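Long-range contacts in endo-alpha-(1->5)-L-arabinanase (PDB 6B7K), which probably cuts the internal alpha-(1->5) linkages of arabinan chains as a calcium-binding glycoside hydrolase of family 43: residues Asp18-Asp23 and Gly282-Leu287; Thr42-Ile47 and Ser60-Pro65; Trp152-Ser157 and Pro194-Lys199; Ser269-His274 and Asn289-Asp294. All coordinates share one frame; numbering follows the deposited sequence.

Interaction 1 (Asp18-Asp23 and Gly282-Leu287); sequences DNFIHD and GVSKLL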
loop_
_atom_site.group_PDB
_atom_site.type_symbol
_atom_site.label_atom_id
_atom_site.label_comp_id
_atom_site.label_asym_id
_atom_site.label_seq_id
_atom_site.Cartn_x
_atom_site.Cartn_y
_atom_site.Cartn_z
ATOM N N ASP A 18 2.638 -11.182 -18.014
ATOM C CA ASP A 18 1.419 -10.560 -17.495
ATOM C C ASP A 18 1.767 -9.719 -16.266
ATOM O O ASP A 18 1.405 -10.023 -15.129
ATOM C CB ASP A 18 0.380 -11.631 -17.179
ATOM C CG ASP A 18 -1.010 -11.064 -16.966
ATOM O OD1 ASP A 18 -1.167 -9.824 -16.998
ATOM O OD2 ASP A 18 -1.953 -11.860 -16.767
ATOM N N ASN A 19 2.494 -8.632 -16.526
ATOM C CA ASN A 19 3.051 -7.783 -15.482
ATOM C C ASN A 19 2.215 -6.533 -15.224
ATOM O O ASN A 19 2.721 -5.564 -14.644
ATOM C CB ASN A 19 4.489 -7.393 -15.835
ATOM C CG ASN A 19 4.584 -6.638 -17.147
ATOM O OD1 ASN A 19 3.726 -6.775 -18.018
ATOM N ND2 ASN A 19 5.633 -5.836 -17.294
ATOM N N PHE A 20 0.951 -6.530 -15.644
ATOM C CA PHE A 20 0.072 -5.408 -15.343
ATOM C C PHE A 20 -0.336 -5.451 -13.878
ATOM O O PHE A 20 -0.720 -6.505 -13.361
ATOM C CB PHE A 20 -1.170 -5.436 -16.234
ATOM C CG PHE A 20 -2.273 -4.526 -15.760
ATOM C CD1 PHE A 20 -2.274 -3.186 -16.101
ATOM C CD2 PHE A 20 -3.308 -5.009 -14.972
ATOM C CE1 PHE A 20 -3.283 -2.342 -15.671
ATOM C CE2 PHE A 20 -4.319 -4.169 -14.536
ATOM C CZ PHE A 20 -4.305 -2.833 -14.887
ATOM N N ILE A 21 -0.269 -4.299 -13.211
ATOM C CA ILE A 21 -0.640 -4.203 -11.804
ATOM C C ILE A 21 -0.960 -2.749 -11.498
ATOM O O ILE A 21 -0.572 -1.842 -12.235
ATOM C CB ILE A 21 0.486 -4.739 -10.885
ATOM C CG1 ILE A 21 -0.085 -5.165 -9.532
ATOM C CG2 ILE A 21 1.569 -3.684 -10.697
ATOM C CD1 ILE A 21 -1.162 -6.216 -9.637
ATOM N N HIS A 22 -1.685 -2.529 -10.405
ATOM C CA HIS A 22 -1.927 -1.189 -9.895
ATOM C C HIS A 22 -2.117 -1.286 -8.390
ATOM O O HIS A 22 -2.897 -2.118 -7.918
ATOM C CB HIS A 22 -3.149 -0.551 -10.557
ATOM C CG HIS A 22 -3.126 0.945 -10.539
ATOM N ND1 HIS A 22 -3.818 1.690 -9.609
ATOM C CD2 HIS A 22 -2.485 1.836 -11.332
ATOM C CE1 HIS A 22 -3.610 2.975 -9.836
ATOM N NE2 HIS A 22 -2.804 3.090 -10.875
ATOM N N ASP A 23 -1.396 -0.439 -7.650
ATOM C CA ASP A 23 -1.372 -0.458 -6.192
ATOM C C ASP A 23 -0.914 -1.823 -5.681
ATOM O O ASP A 23 -1.683 -2.521 -5.010
ATOM C CB ASP A 23 -2.753 -0.107 -5.632
ATOM C CG ASP A 23 -3.332 1.151 -6.258
ATOM O OD1 ASP A 23 -2.628 2.182 -6.290
ATOM O OD2 ASP A 23 -4.490 1.104 -6.729
ATOM N N GLY A 282 0.919 4.034 -21.540
ATOM C CA GLY A 282 0.764 4.418 -20.151
ATOM C C GLY A 282 0.055 3.434 -19.259
ATOM O O GLY A 282 -0.417 3.822 -18.187
ATOM N N VAL A 283 -0.040 2.169 -19.661
ATOM C CA VAL A 283 -0.624 1.164 -18.788
ATOM C C VAL A 283 0.347 0.867 -17.651
ATOM O O VAL A 283 1.561 0.740 -17.859
ATOM C CB VAL A 283 -0.980 -0.095 -19.597
ATOM C CG1 VAL A 283 0.170 -0.494 -20.482
ATOM C CG2 VAL A 283 -1.361 -1.236 -18.680
ATOM N N SER A 284 -0.185 0.784 -16.433
ATOM C CA SER A 284 0.653 0.590 -15.256
ATOM C C SER A 284 1.200 -0.832 -15.209
ATOM O O SER A 284 0.441 -1.804 -15.267
ATOM C CB SER A 284 -0.143 0.892 -13.987
ATOM O OG SER A 284 -1.317 0.104 -13.925
ATOM N N LYS A 285 2.519 -0.947 -15.097
ATOM C CA LYS A 285 3.213 -2.222 -15.006
ATOM C C LYS A 285 3.771 -2.408 -13.598
ATOM O O LYS A 285 3.671 -1.530 -12.736
ATOM C CB LYS A 285 4.330 -2.302 -16.050
ATOM C CG LYS A 285 3.886 -1.968 -17.461
ATOM C CD LYS A 285 2.883 -2.981 -17.972
ATOM C CE LYS A 285 2.574 -2.745 -19.436
ATOM N NZ LYS A 285 1.734 -3.836 -20.000
ATOM N N LEU A 286 4.369 -3.572 -13.369
ATOM C CA LEU A 286 4.980 -3.909 -12.092
ATOM C C LEU A 286 6.473 -3.617 -12.146
ATOM O O LEU A 286 7.167 -4.071 -13.060
ATOM C CB LEU A 286 4.738 -5.379 -11.746
ATOM C CG LEU A 286 5.385 -5.896 -10.459
ATOM C CD1 LEU A 286 4.881 -5.112 -9.259
ATOM C CD2 LEU A 286 5.121 -7.384 -10.288
ATOM N N LEU A 287 6.960 -2.855 -11.171
ATOM C CA LEU A 287 8.377 -2.536 -11.047
ATOM C C LEU A 287 8.853 -2.972 -9.671
ATOM O O LEU A 287 8.289 -2.554 -8.652
ATOM C CB LEU A 287 8.635 -1.043 -11.259
ATOM C CG LEU A 287 8.657 -0.571 -12.713
ATOM C CD1 LEU A 287 9.207 0.841 -12.800
ATOM C CD2 LEU A 287 9.478 -1.525 -13.568
#
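Phe-20 bridges Lys-285 where the loop 18-23 passes steeply over the start of strand 284-293, their directions 104° apart, so the backbones meet at a crossing instead of running side by side. In the five-bladed beta-propeller of family 43, this joins the N-terminal chain to a strand from the C-terminal sheet. Two weak backbone bonds mark the crossing: Leu-286 N to Asn-19 O (2.9 Å) and Ile-21 N to Ser-284 O (3.3 Å). A third bond comes from a side chain. With its hydroxyl placed between the backbone N and the carbonyl carbon (chi1 56°), Ser-284 gives OG to Ile-21 O at 2.7 Å, a reach that suits a short polar residue. Phe-20 brings the edge of its ring to Val-283, CD1 lying 3.4 Å from CG2, while the branch CG2 of Ile-21 packs on Leu-286 CB at 3.7 Å. The aliphatic part of Lys-285 runs obliquely past the amide of Asn-19, whose ND2 is hydrogen-bonded to Thr-15 OG1. His-22 precedes Asp-23, the predicted proton acceptor, and its NE2 is hydrogen-bonded to Tyr-276 OH. The edge of the same imidazole faces the serine, His-22 CD2 being 3.3 Å from Ser-284 OG.

Interaction 2 (Thr42-Ile47 and Ser60-Pro65); sequences TGLRVI and SIFPTP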
loop_
_atom_site.group_PDB
_atom_site.type_symbol
_atom_site.label_atom_id
_atom_site.label_comp_id
_atom_site.label_asym_id
_atom_site.label_seq_id
_atom_site.Cartn_x
_atom_site.Cartn_y
_atom_site.Cartn_z
ATOM N N THR A 42 -13.377 -7.281 -11.249
ATOM C CA THR A 42 -14.016 -7.417 -9.951
ATOM C C THR A 42 -13.011 -7.987 -8.967
ATOM O O THR A 42 -12.096 -8.719 -9.349
ATOM C CB THR A 42 -15.256 -8.308 -10.000
ATOM O OG1 THR A 42 -15.983 -8.039 -11.202
ATOM C CG2 THR A 42 -16.175 -8.009 -8.796
ATOM N N GLY A 43 -13.159 -7.599 -7.706
ATOM C CA GLY A 43 -12.332 -8.147 -6.649
ATOM C C GLY A 43 -10.915 -7.612 -6.593
ATOM O O GLY A 43 -10.692 -6.407 -6.743
ATOM N N LEU A 44 -9.951 -8.502 -6.370
ATOM C CA LEU A 44 -8.551 -8.138 -6.190
ATOM C C LEU A 44 -7.684 -8.957 -7.135
ATOM O O LEU A 44 -7.889 -10.165 -7.289
ATOM C CB LEU A 44 -8.107 -8.366 -4.743
ATOM C CG LEU A 44 -8.758 -7.458 -3.701
ATOM C CD1 LEU A 44 -8.459 -7.955 -2.301
ATOM C CD2 LEU A 44 -8.274 -6.025 -3.882
ATOM N N ARG A 45 -6.713 -8.294 -7.758
ATOM C CA ARG A 45 -5.857 -8.924 -8.754
ATOM C C ARG A 45 -4.640 -9.558 -8.094
ATOM O O ARG A 45 -4.011 -8.960 -7.217
ATOM C CB ARG A 45 -5.416 -7.897 -9.798
ATOM C CG ARG A 45 -4.427 -8.415 -10.826
ATOM C CD ARG A 45 -4.395 -7.510 -12.051
ATOM N NE ARG A 45 -3.279 -7.817 -12.942
ATOM C CZ ARG A 45 -3.270 -8.821 -13.816
ATOM N NH1 ARG A 45 -4.318 -9.628 -13.915
ATOM N NH2 ARG A 45 -2.209 -9.020 -14.588
ATOM N N VAL A 46 -4.320 -10.781 -8.516
ATOM C CA VAL A 46 -3.161 -11.512 -8.023
ATOM C C VAL A 46 -2.392 -12.053 -9.217
ATOM O O VAL A 46 -2.987 -12.634 -10.132
ATOM C CB VAL A 46 -3.565 -12.660 -7.078
ATOM C CG1 VAL A 46 -2.337 -13.424 -6.630
ATOM C CG2 VAL A 46 -4.322 -12.122 -5.878
ATOM N N ILE A 47 -1.076 -11.854 -9.214
ATOM C CA ILE A 47 -0.198 -12.435 -10.219
ATOM C C ILE A 47 0.971 -13.101 -9.508
ATOM O O ILE A 47 1.413 -12.653 -8.445
ATOM C CB ILE A 47 0.291 -11.392 -11.249
ATOM C CG1 ILE A 47 0.918 -10.183 -10.556
ATOM C CG2 ILE A 47 -0.861 -10.945 -12.129
ATOM C CD1 ILE A 47 1.372 -9.109 -11.523
ATOM N N SER A 60 -8.332 -14.444 -8.862
ATOM C CA SER A 60 -8.636 -13.185 -8.206
ATOM C C SER A 60 -9.326 -13.426 -6.869
ATOM O O SER A 60 -10.025 -14.423 -6.675
ATOM C CB SER A 60 -9.517 -12.319 -9.103
ATOM O OG SER A 60 -8.899 -12.105 -10.359
ATOM N N ILE A 61 -9.118 -12.498 -5.940
ATOM C CA ILE A 61 -9.782 -12.543 -4.643
ATOM C C ILE A 61 -11.131 -11.854 -4.771
ATOM O O ILE A 61 -11.264 -10.848 -5.479
ATOM C CB ILE A 61 -8.914 -11.885 -3.555
ATOM C CG1 ILE A 61 -7.475 -12.394 -3.640
ATOM C CG2 ILE A 61 -9.487 -12.169 -2.173
ATOM C CD1 ILE A 61 -7.343 -13.881 -3.427
ATOM N N PHE A 62 -12.140 -12.406 -4.096
ATOM C CA PHE A 62 -13.511 -11.905 -4.124
ATOM C C PHE A 62 -14.045 -11.823 -5.549
ATOM O O PHE A 62 -14.271 -10.718 -6.058
ATOM C CB PHE A 62 -13.593 -10.529 -3.462
ATOM C CG PHE A 62 -13.051 -10.494 -2.067
ATOM C CD1 PHE A 62 -13.371 -11.490 -1.158
ATOM C CD2 PHE A 62 -12.213 -9.468 -1.663
ATOM C CE1 PHE A 62 -12.874 -11.458 0.128
ATOM C CE2 PHE A 62 -11.708 -9.431 -0.379
ATOM C CZ PHE A 62 -12.040 -10.429 0.519
ATOM N N PRO A 63 -14.250 -12.954 -6.232
ATOM C CA PRO A 63 -14.853 -12.881 -7.573
ATOM C C PRO A 63 -16.265 -12.332 -7.551
ATOM O O PRO A 63 -16.699 -11.707 -8.527
ATOM C CB PRO A 63 -14.815 -14.339 -8.055
ATOM C CG PRO A 63 -13.768 -14.995 -7.216
ATOM C CD PRO A 63 -13.869 -14.331 -5.879
ATOM N N THR A 64 -16.996 -12.550 -6.463
ATOM C CA THR A 64 -18.314 -11.989 -6.235
ATOM C C THR A 64 -18.264 -11.029 -5.053
ATOM O O THR A 64 -17.596 -11.316 -4.054
ATOM C CB THR A 64 -19.354 -13.085 -5.961
ATOM O OG1 THR A 64 -18.920 -13.902 -4.867
ATOM C CG2 THR A 64 -19.542 -13.958 -7.192
ATOM N N PRO A 65 -18.944 -9.888 -5.135
ATOM C CA PRO A 65 -18.801 -8.876 -4.083
ATOM C C PRO A 65 -19.374 -9.355 -2.757
ATOM O O PRO A 65 -20.412 -10.020 -2.709
ATOM C CB PRO A 65 -19.585 -7.680 -4.635
ATOM C CG PRO A 65 -20.594 -8.294 -5.551
ATOM C CD PRO A 65 -19.915 -9.485 -6.168
#
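Leu-44 and Ile-61 face each other as an antiparallel hydrogen-bonded pair in the beta hairpin of strands 44-49 and 54-61, part of one blade of the propeller. Their backbones exchange two bonds: Leu-44 N to Ile-61 O at 2.8 Å, and Ile-61 N to Leu-44 O at 3.0 Å. Both side chains leave on the same side of the sheet, with the two CB atoms 3.8 Å apart. With CG1 anti to the carbonyl carbon (chi1 -47°), Ile-61 turns CG1 toward Val-46 CG2, and its CG2 sits 3.7 Å above the plane of the Phe-62 ring, over its centre. Leu-44 lies alongside Phe-62 and points the same way, its CD1 meeting CE2 obliquely at 4.1 Å. Branched aliphatic residues suit this surface, which Leu-94 of strand 92-98 also covers; beyond them, Phe-62 makes an edge-to-face contact with Trp-69.

Gly-43 has positive phi (76°), and a CB here would run into the carbonyl oxygens of Ile-61 and Phe-62. Having no side chain, it lets the chains come close just before the pair: its CA makes CH...O contacts with Ile-61 O (3.1 Å) and Phe-62 O. Thr-42 adds a looser methyl contact on Pro-63 O where the contact becomes partly exposed. Arg-45 points away from strand 54-61. Its extended chain carries the guanidinium to a salt bridge with Asp-18 and a hydrogen bond to Phe-20 O, and Ile-47 CG2 lies 3.4 Å above the guanidinium plane, offset toward its rim.

Interaction 3 (Trp152-Ser157 and Pro194-Lys199); sequences WLSFGS and PNITYK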
loop_
_atom_site.group_PDB
_atom_site.type_symbol
_atom_site.label_atom_id
_atom_site.label_comp_id
_atom_site.label_asym_id
_atom_site.label_seq_id
_atom_site.Cartn_x
_atom_site.Cartn_y
_atom_site.Cartn_z
ATOM N N TRP A 152 0.298 -2.718 13.767
ATOM C CA TRP A 152 -0.233 -1.389 13.503
ATOM C C TRP A 152 -0.741 -1.338 12.068
ATOM O O TRP A 152 -0.305 -2.107 11.205
ATOM C CB TRP A 152 0.823 -0.292 13.704
ATOM C CG TRP A 152 1.362 -0.185 15.095
ATOM C CD1 TRP A 152 2.160 -1.086 15.736
ATOM C CD2 TRP A 152 1.172 0.903 16.006
ATOM N NE1 TRP A 152 2.465 -0.634 16.996
ATOM C CE2 TRP A 152 1.871 0.585 17.186
ATOM C CE3 TRP A 152 0.472 2.111 15.942
ATOM C CZ2 TRP A 152 1.890 1.430 18.293
ATOM C CZ3 TRP A 152 0.491 2.948 17.042
ATOM C CH2 TRP A 152 1.196 2.604 18.201
ATOM N N LEU A 153 -1.668 -0.416 11.814
ATOM C CA LEU A 153 -2.222 -0.215 10.480
ATOM C C LEU A 153 -2.117 1.258 10.115
ATOM O O LEU A 153 -2.654 2.117 10.823
ATOM C CB LEU A 153 -3.680 -0.681 10.402
ATOM C CG LEU A 153 -4.313 -0.608 9.009
ATOM C CD1 LEU A 153 -3.735 -1.684 8.103
ATOM C CD2 LEU A 153 -5.831 -0.716 9.081
ATOM N N SER A 154 -1.427 1.547 9.017
ATOM C CA SER A 154 -1.368 2.885 8.446
ATOM C C SER A 154 -2.202 2.926 7.175
ATOM O O SER A 154 -2.189 1.977 6.385
ATOM C CB SER A 154 0.073 3.293 8.136
ATOM O OG SER A 154 0.618 2.483 7.113
ATOM N N PHE A 155 -2.926 4.022 6.980
ATOM C CA PHE A 155 -3.786 4.176 5.812
ATOM C C PHE A 155 -3.946 5.663 5.522
ATOM O O PHE A 155 -3.310 6.512 6.155
ATOM C CB PHE A 155 -5.137 3.486 6.037
ATOM C CG PHE A 155 -5.916 4.044 7.191
ATOM C CD1 PHE A 155 -5.686 3.595 8.481
ATOM C CD2 PHE A 155 -6.879 5.016 6.986
ATOM C CE1 PHE A 155 -6.402 4.108 9.547
ATOM C CE2 PHE A 155 -7.597 5.533 8.048
ATOM C CZ PHE A 155 -7.359 5.078 9.330
ATOM N N GLY A 156 -4.803 5.979 4.556
ATOM C CA GLY A 156 -5.123 7.361 4.243
ATOM C C GLY A 156 -4.910 7.706 2.784
ATOM O O GLY A 156 -4.089 7.103 2.089
ATOM N N SER A 157 -5.670 8.692 2.310
ATOM C CA SER A 157 -5.529 9.186 0.941
ATOM C C SER A 157 -6.196 10.553 0.872
ATOM O O SER A 157 -7.424 10.643 0.963
ATOM C CB SER A 157 -6.150 8.218 -0.055
ATOM O OG SER A 157 -6.007 8.685 -1.384
ATOM N N PRO A 194 0.449 4.686 2.122
ATOM C CA PRO A 194 1.546 4.620 3.088
ATOM C C PRO A 194 1.943 3.189 3.403
ATOM O O PRO A 194 1.119 2.274 3.407
ATOM C CB PRO A 194 0.954 5.305 4.323
ATOM C CG PRO A 194 -0.493 4.926 4.263
ATOM C CD PRO A 194 -0.856 4.834 2.793
ATOM N N ASN A 195 3.235 3.002 3.662
ATOM C CA ASN A 195 3.713 1.741 4.214
ATOM C C ASN A 195 4.884 2.037 5.140
ATOM O O ASN A 195 5.758 2.842 4.803
ATOM C CB ASN A 195 4.104 0.742 3.110
ATOM C CG ASN A 195 5.314 1.179 2.316
ATOM O OD1 ASN A 195 5.191 1.838 1.282
ATOM N ND2 ASN A 195 6.496 0.799 2.786
ATOM N N ILE A 196 4.882 1.403 6.311
ATOM C CA ILE A 196 5.860 1.661 7.362
ATOM C C ILE A 196 6.672 0.397 7.597
ATOM O O ILE A 196 6.131 -0.714 7.565
ATOM C CB ILE A 196 5.180 2.113 8.671
ATOM C CG1 ILE A 196 4.129 3.185 8.390
ATOM C CG2 ILE A 196 6.212 2.622 9.663
ATOM C CD1 ILE A 196 3.388 3.641 9.623
ATOM N N THR A 197 7.971 0.567 7.842
ATOM C CA THR A 197 8.844 -0.548 8.170
ATOM C C THR A 197 9.873 -0.105 9.199
ATOM O O THR A 197 10.301 1.052 9.215
ATOM C CB THR A 197 9.556 -1.104 6.928
ATOM O OG1 THR A 197 10.473 -2.134 7.323
ATOM C CG2 THR A 197 10.310 -0.003 6.203
ATOM N N TYR A 198 10.263 -1.041 10.059
ATOM C CA TYR A 198 11.272 -0.806 11.083
ATOM C C TYR A 198 12.604 -1.407 10.652
ATOM O O TYR A 198 12.656 -2.531 10.145
ATOM C CB TYR A 198 10.843 -1.408 12.425
ATOM C CG TYR A 198 11.905 -1.335 13.503
ATOM C CD1 TYR A 198 12.031 -0.210 14.307
ATOM C CD2 TYR A 198 12.780 -2.394 13.719
ATOM C CE1 TYR A 198 12.999 -0.140 15.290
ATOM C CE2 TYR A 198 13.752 -2.330 14.700
ATOM C CZ TYR A 198 13.855 -1.202 15.482
ATOM O OH TYR A 198 14.819 -1.140 16.459
ATOM N N LYS A 199 13.680 -0.655 10.866
ATOM C CA LYS A 199 15.019 -1.153 10.562
ATOM C C LYS A 199 16.036 -0.380 11.384
ATOM O O LYS A 199 16.142 0.843 11.244
ATOM C CB LYS A 199 15.332 -1.031 9.074
ATOM C CG LYS A 199 16.775 -1.366 8.754
ATOM C CD LYS A 199 17.047 -1.334 7.271
ATOM C CE LYS A 199 18.525 -1.541 6.990
ATOM N NZ LYS A 199 19.025 -2.825 7.549
#
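Ser-154, Ile-196 and Pro-194 form the close-packed part of this contact, with Ser-154 CB 3.6 Å from Ile-196 CD1. The strands 152-155 and 194-199 belong to different sheets, approach to 6.3 Å between axes and run at 147°, roughly antiparallel. They meet through side chains, as adjacent blades of a beta-propeller do, and share no backbone pairing. A small serine suits the close approach: it leaves room for the long arm of Ile-196, which reaches over it with CG1 anti to the carbonyl carbon (chi1 -46°) and CD1 extended beyond. Ser-154 OG also lies 3.7 Å from Pro-194 O, packing without a hydrogen bond. The pyrrolidine ring of Pro-194 then presses on the backbone, CG standing 3.7 Å from Phe-155 CA. Here proline offers a compact, rigid apolar edge to the main chain of Phe-155 and Gly-156, where the phenylalanine side chain points away and glycine has none.

The loose side lies farther along, where the strands diverge. Thr-197, Tyr-198 and Lys-199 have left the contact and become partly exposed, and Lys-199 instead makes a cation-pi contact with Trp-293.

Two buried residues lead toward the active site and the metal. Ser-157, predicted to bind substrate, is hydrogen-bonded through OG to Glu-192 OE1; Asn-195 turns away, its OD1 hydrogen-bonded to Gln-263 NE2. Around the packed part, Ile-196 also touches Val-144 of strand 142-145, Pro-194 touches Ile-162 of strand 162-167, and Leu-205 of strand 202-209 lies against both Pro-194 and Ile-196.

Interaction 4 (Ser269-His274 and Asn289-Asp294); sequences SILVRH and NDLYWD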
loop_
_atom_site.group_PDB
_atom_site.type_symbol
_atom_site.label_atom_id
_atom_site.label_comp_id
_atom_site.label_asym_id
_atom_site.label_seq_id
_atom_site.Cartn_x
_atom_site.Cartn_y
_atom_site.Cartn_z
ATOM N N SER A 269 14.181 -5.232 1.994
ATOM C CA SER A 269 15.155 -5.517 0.946
ATOM C C SER A 269 14.547 -5.440 -0.447
ATOM O O SER A 269 15.272 -5.519 -1.445
ATOM C CB SER A 269 15.776 -6.898 1.164
ATOM O OG SER A 269 14.787 -7.913 1.125
ATOM N N ILE A 270 13.226 -5.289 -0.535
ATOM C CA ILE A 270 12.525 -5.305 -1.814
ATOM C C ILE A 270 11.419 -4.259 -1.782
ATOM O O ILE A 270 10.489 -4.364 -0.977
ATOM C CB ILE A 270 11.931 -6.690 -2.128
ATOM C CG1 ILE A 270 13.047 -7.725 -2.295
ATOM C CG2 ILE A 270 11.060 -6.629 -3.370
ATOM C CD1 ILE A 270 12.561 -9.150 -2.312
ATOM N N LEU A 271 11.511 -3.261 -2.661
ATOM C CA LEU A 271 10.462 -2.263 -2.840
ATOM C C LEU A 271 9.757 -2.531 -4.162
ATOM O O LEU A 271 10.375 -2.441 -5.228
ATOM C CB LEU A 271 11.034 -0.843 -2.811
ATOM C CG LEU A 271 10.054 0.339 -2.894
ATOM C CD1 LEU A 271 10.599 1.533 -2.129
ATOM C CD2 LEU A 271 9.749 0.744 -4.337
ATOM N N VAL A 272 8.472 -2.858 -4.090
ATOM C CA VAL A 272 7.650 -3.017 -5.271
ATOM C C VAL A 272 6.873 -1.729 -5.506
ATOM O O VAL A 272 6.743 -0.884 -4.624
ATOM C CB VAL A 272 6.699 -4.227 -5.162
ATOM C CG1 VAL A 272 7.493 -5.518 -5.248
ATOM C CG2 VAL A 272 5.889 -4.147 -3.873
ATOM N N ARG A 273 6.309 -1.598 -6.704
ATOM C CA ARG A 273 5.873 -0.300 -7.194
ATOM C C ARG A 273 5.204 -0.442 -8.555
ATOM O O ARG A 273 5.618 -1.280 -9.362
ATOM C CB ARG A 273 7.089 0.626 -7.260
ATOM C CG ARG A 273 6.993 1.805 -8.181
ATOM C CD ARG A 273 8.369 2.430 -8.312
ATOM N NE ARG A 273 9.241 1.673 -9.203
ATOM C CZ ARG A 273 10.535 1.927 -9.370
ATOM N NH1 ARG A 273 11.114 2.911 -8.696
ATOM N NH2 ARG A 273 11.254 1.193 -10.211
ATOM N N HIS A 274 4.167 0.349 -8.820
ATOM C CA HIS A 274 3.558 0.396 -10.142
ATOM C C HIS A 274 3.946 1.698 -10.832
ATOM O O HIS A 274 3.951 2.767 -10.212
ATOM C CB HIS A 274 2.029 0.235 -10.076
ATOM C CG HIS A 274 1.277 1.503 -9.807
ATOM N ND1 HIS A 274 0.723 1.792 -8.578
ATOM C CD2 HIS A 274 0.952 2.540 -10.617
ATOM C CE1 HIS A 274 0.109 2.962 -8.636
ATOM N NE2 HIS A 274 0.236 3.437 -9.861
ATOM N N ASN A 289 12.336 -3.531 -7.176
ATOM C CA ASN A 289 13.725 -3.170 -6.948
ATOM C C ASN A 289 14.207 -3.786 -5.646
ATOM O O ASN A 289 13.446 -3.916 -4.686
ATOM C CB ASN A 289 13.912 -1.649 -6.881
ATOM C CG ASN A 289 13.878 -0.998 -8.241
ATOM O OD1 ASN A 289 14.920 -0.672 -8.809
ATOM N ND2 ASN A 289 12.679 -0.809 -8.776
ATOM N N ASP A 290 15.480 -4.169 -5.628
ATOM C CA ASP A 290 16.148 -4.474 -4.372
ATOM C C ASP A 290 16.448 -3.167 -3.649
ATOM O O ASP A 290 17.140 -2.298 -4.189
ATOM C CB ASP A 290 17.433 -5.261 -4.620
ATOM C CG ASP A 290 17.168 -6.709 -4.984
ATOM O OD1 ASP A 290 15.988 -7.116 -4.982
ATOM O OD2 ASP A 290 18.141 -7.440 -5.272
ATOM N N LEU A 291 15.914 -3.018 -2.440
ATOM C CA LEU A 291 16.065 -1.785 -1.678
ATOM C C LEU A 291 17.296 -1.870 -0.787
ATOM O O LEU A 291 17.479 -2.853 -0.061
ATOM C CB LEU A 291 14.820 -1.511 -0.835
ATOM C CG LEU A 291 14.727 -0.081 -0.301
ATOM C CD1 LEU A 291 14.618 0.899 -1.457
ATOM C CD2 LEU A 291 13.559 0.077 0.652
ATOM N N TYR A 292 18.134 -0.841 -0.840
ATOM C CA TYR A 292 19.340 -0.761 -0.029
ATOM C C TYR A 292 19.237 0.425 0.920
ATOM O O TYR A 292 18.242 1.157 0.936
ATOM C CB TYR A 292 20.585 -0.658 -0.912
ATOM C CG TYR A 292 20.687 -1.786 -1.906
ATOM C CD1 TYR A 292 21.219 -3.016 -1.539
ATOM C CD2 TYR A 292 20.236 -1.628 -3.209
ATOM C CE1 TYR A 292 21.307 -4.053 -2.443
ATOM C CE2 TYR A 292 20.319 -2.659 -4.121
ATOM C CZ TYR A 292 20.855 -3.870 -3.735
ATOM O OH TYR A 292 20.933 -4.895 -4.647
ATOM N N TRP A 293 20.277 0.604 1.729
ATOM C CA TRP A 293 20.293 1.640 2.752
ATOM C C TRP A 293 21.691 2.238 2.821
ATOM O O TRP A 293 22.681 1.501 2.890
ATOM C CB TRP A 293 19.866 1.070 4.112
ATOM C CG TRP A 293 18.651 0.176 4.026
ATOM C CD1 TRP A 293 18.621 -1.127 3.618
ATOM C CD2 TRP A 293 17.296 0.523 4.348
ATOM N NE1 TRP A 293 17.338 -1.610 3.666
ATOM C CE2 TRP A 293 16.504 -0.618 4.109
ATOM C CE3 TRP A 293 16.676 1.686 4.815
ATOM C CZ2 TRP A 293 15.127 -0.633 4.327
ATOM C CZ3 TRP A 293 15.308 1.668 5.032
ATOM C CH2 TRP A 293 14.549 0.518 4.785
ATOM N N ASP A 294 21.771 3.569 2.796
ATOM C CA ASP A 294 23.061 4.247 2.711
ATOM C C ASP A 294 23.796 4.223 4.047
ATOM O O ASP A 294 23.442 3.451 4.945
ATOM C CB ASP A 294 22.882 5.688 2.218
ATOM C CG ASP A 294 21.955 6.515 3.102
ATOM O OD1 ASP A 294 21.650 6.094 4.239
ATOM O OD2 ASP A 294 21.526 7.599 2.650
#
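Leu-271 and Asn-289 pair through two backbone hydrogen bonds, Leu-271 N to Asn-289 O at 2.9 Å and Asn-289 N to Leu-271 O at 3.0 Å. A third joins Leu-291 N to Ser-269 O at 2.8 Å. CH...O contacts fill in between: Asp-290 CA lies 3.2 Å from Ser-269 O, and Ile-270 CA 3.3 Å from Asn-289 O.

These bonds hold the open end of the beta hairpin 270-277 and 284-293, in one blade of the propeller. Ser-269 and Ile-270 together face Leu-266 on the adjoining strand, a classic beta bulge.

Among apolar contacts, Leu-271 and Leu-291 meet obliquely through their CD1 methyls, 4.1 Å apart. Both also touch Val-265, a buried setting that suits leucine. Ile-270 lies beside Asp-290 on the other, partly exposed face.

Of the polar side chains, Arg-273 has the length to reach beyond the hairpin: its chain bends (chi3 77°) and carries the guanidinium to Asp-251, with a salt bridge from NH1 to OD2. The guanidinium crosses the Asn-289 amide with the planes 75° apart; as modelled, NH2 meets the donor ND2, so this approach is doubtful.

Interactions 1 and 4 both use strand 284-293, which in interaction 4 pairs with its neighbour 270-277; Leu-287 N is probably hydrogen-bonded to Arg-273 O (2.7 Å), and the rings of His-22 and His-274 meet. Arg-45 ties interaction 2 to the loop of interaction 1 that carries the predicted proton acceptor Asp-23. Interaction 3 stands apart from interaction 1, with nearest atoms about 9 Å away, yet both border the predicted active site: the side chain of His-22 is about 7 Å from that of Glu-192, the predicted proton donor. A bound calcium ion lies about 5 Å from the side chain of Asn-195 and one about 11 Å from that of His-22. Lys-199 and Trp-293 join interactions 3 and 4.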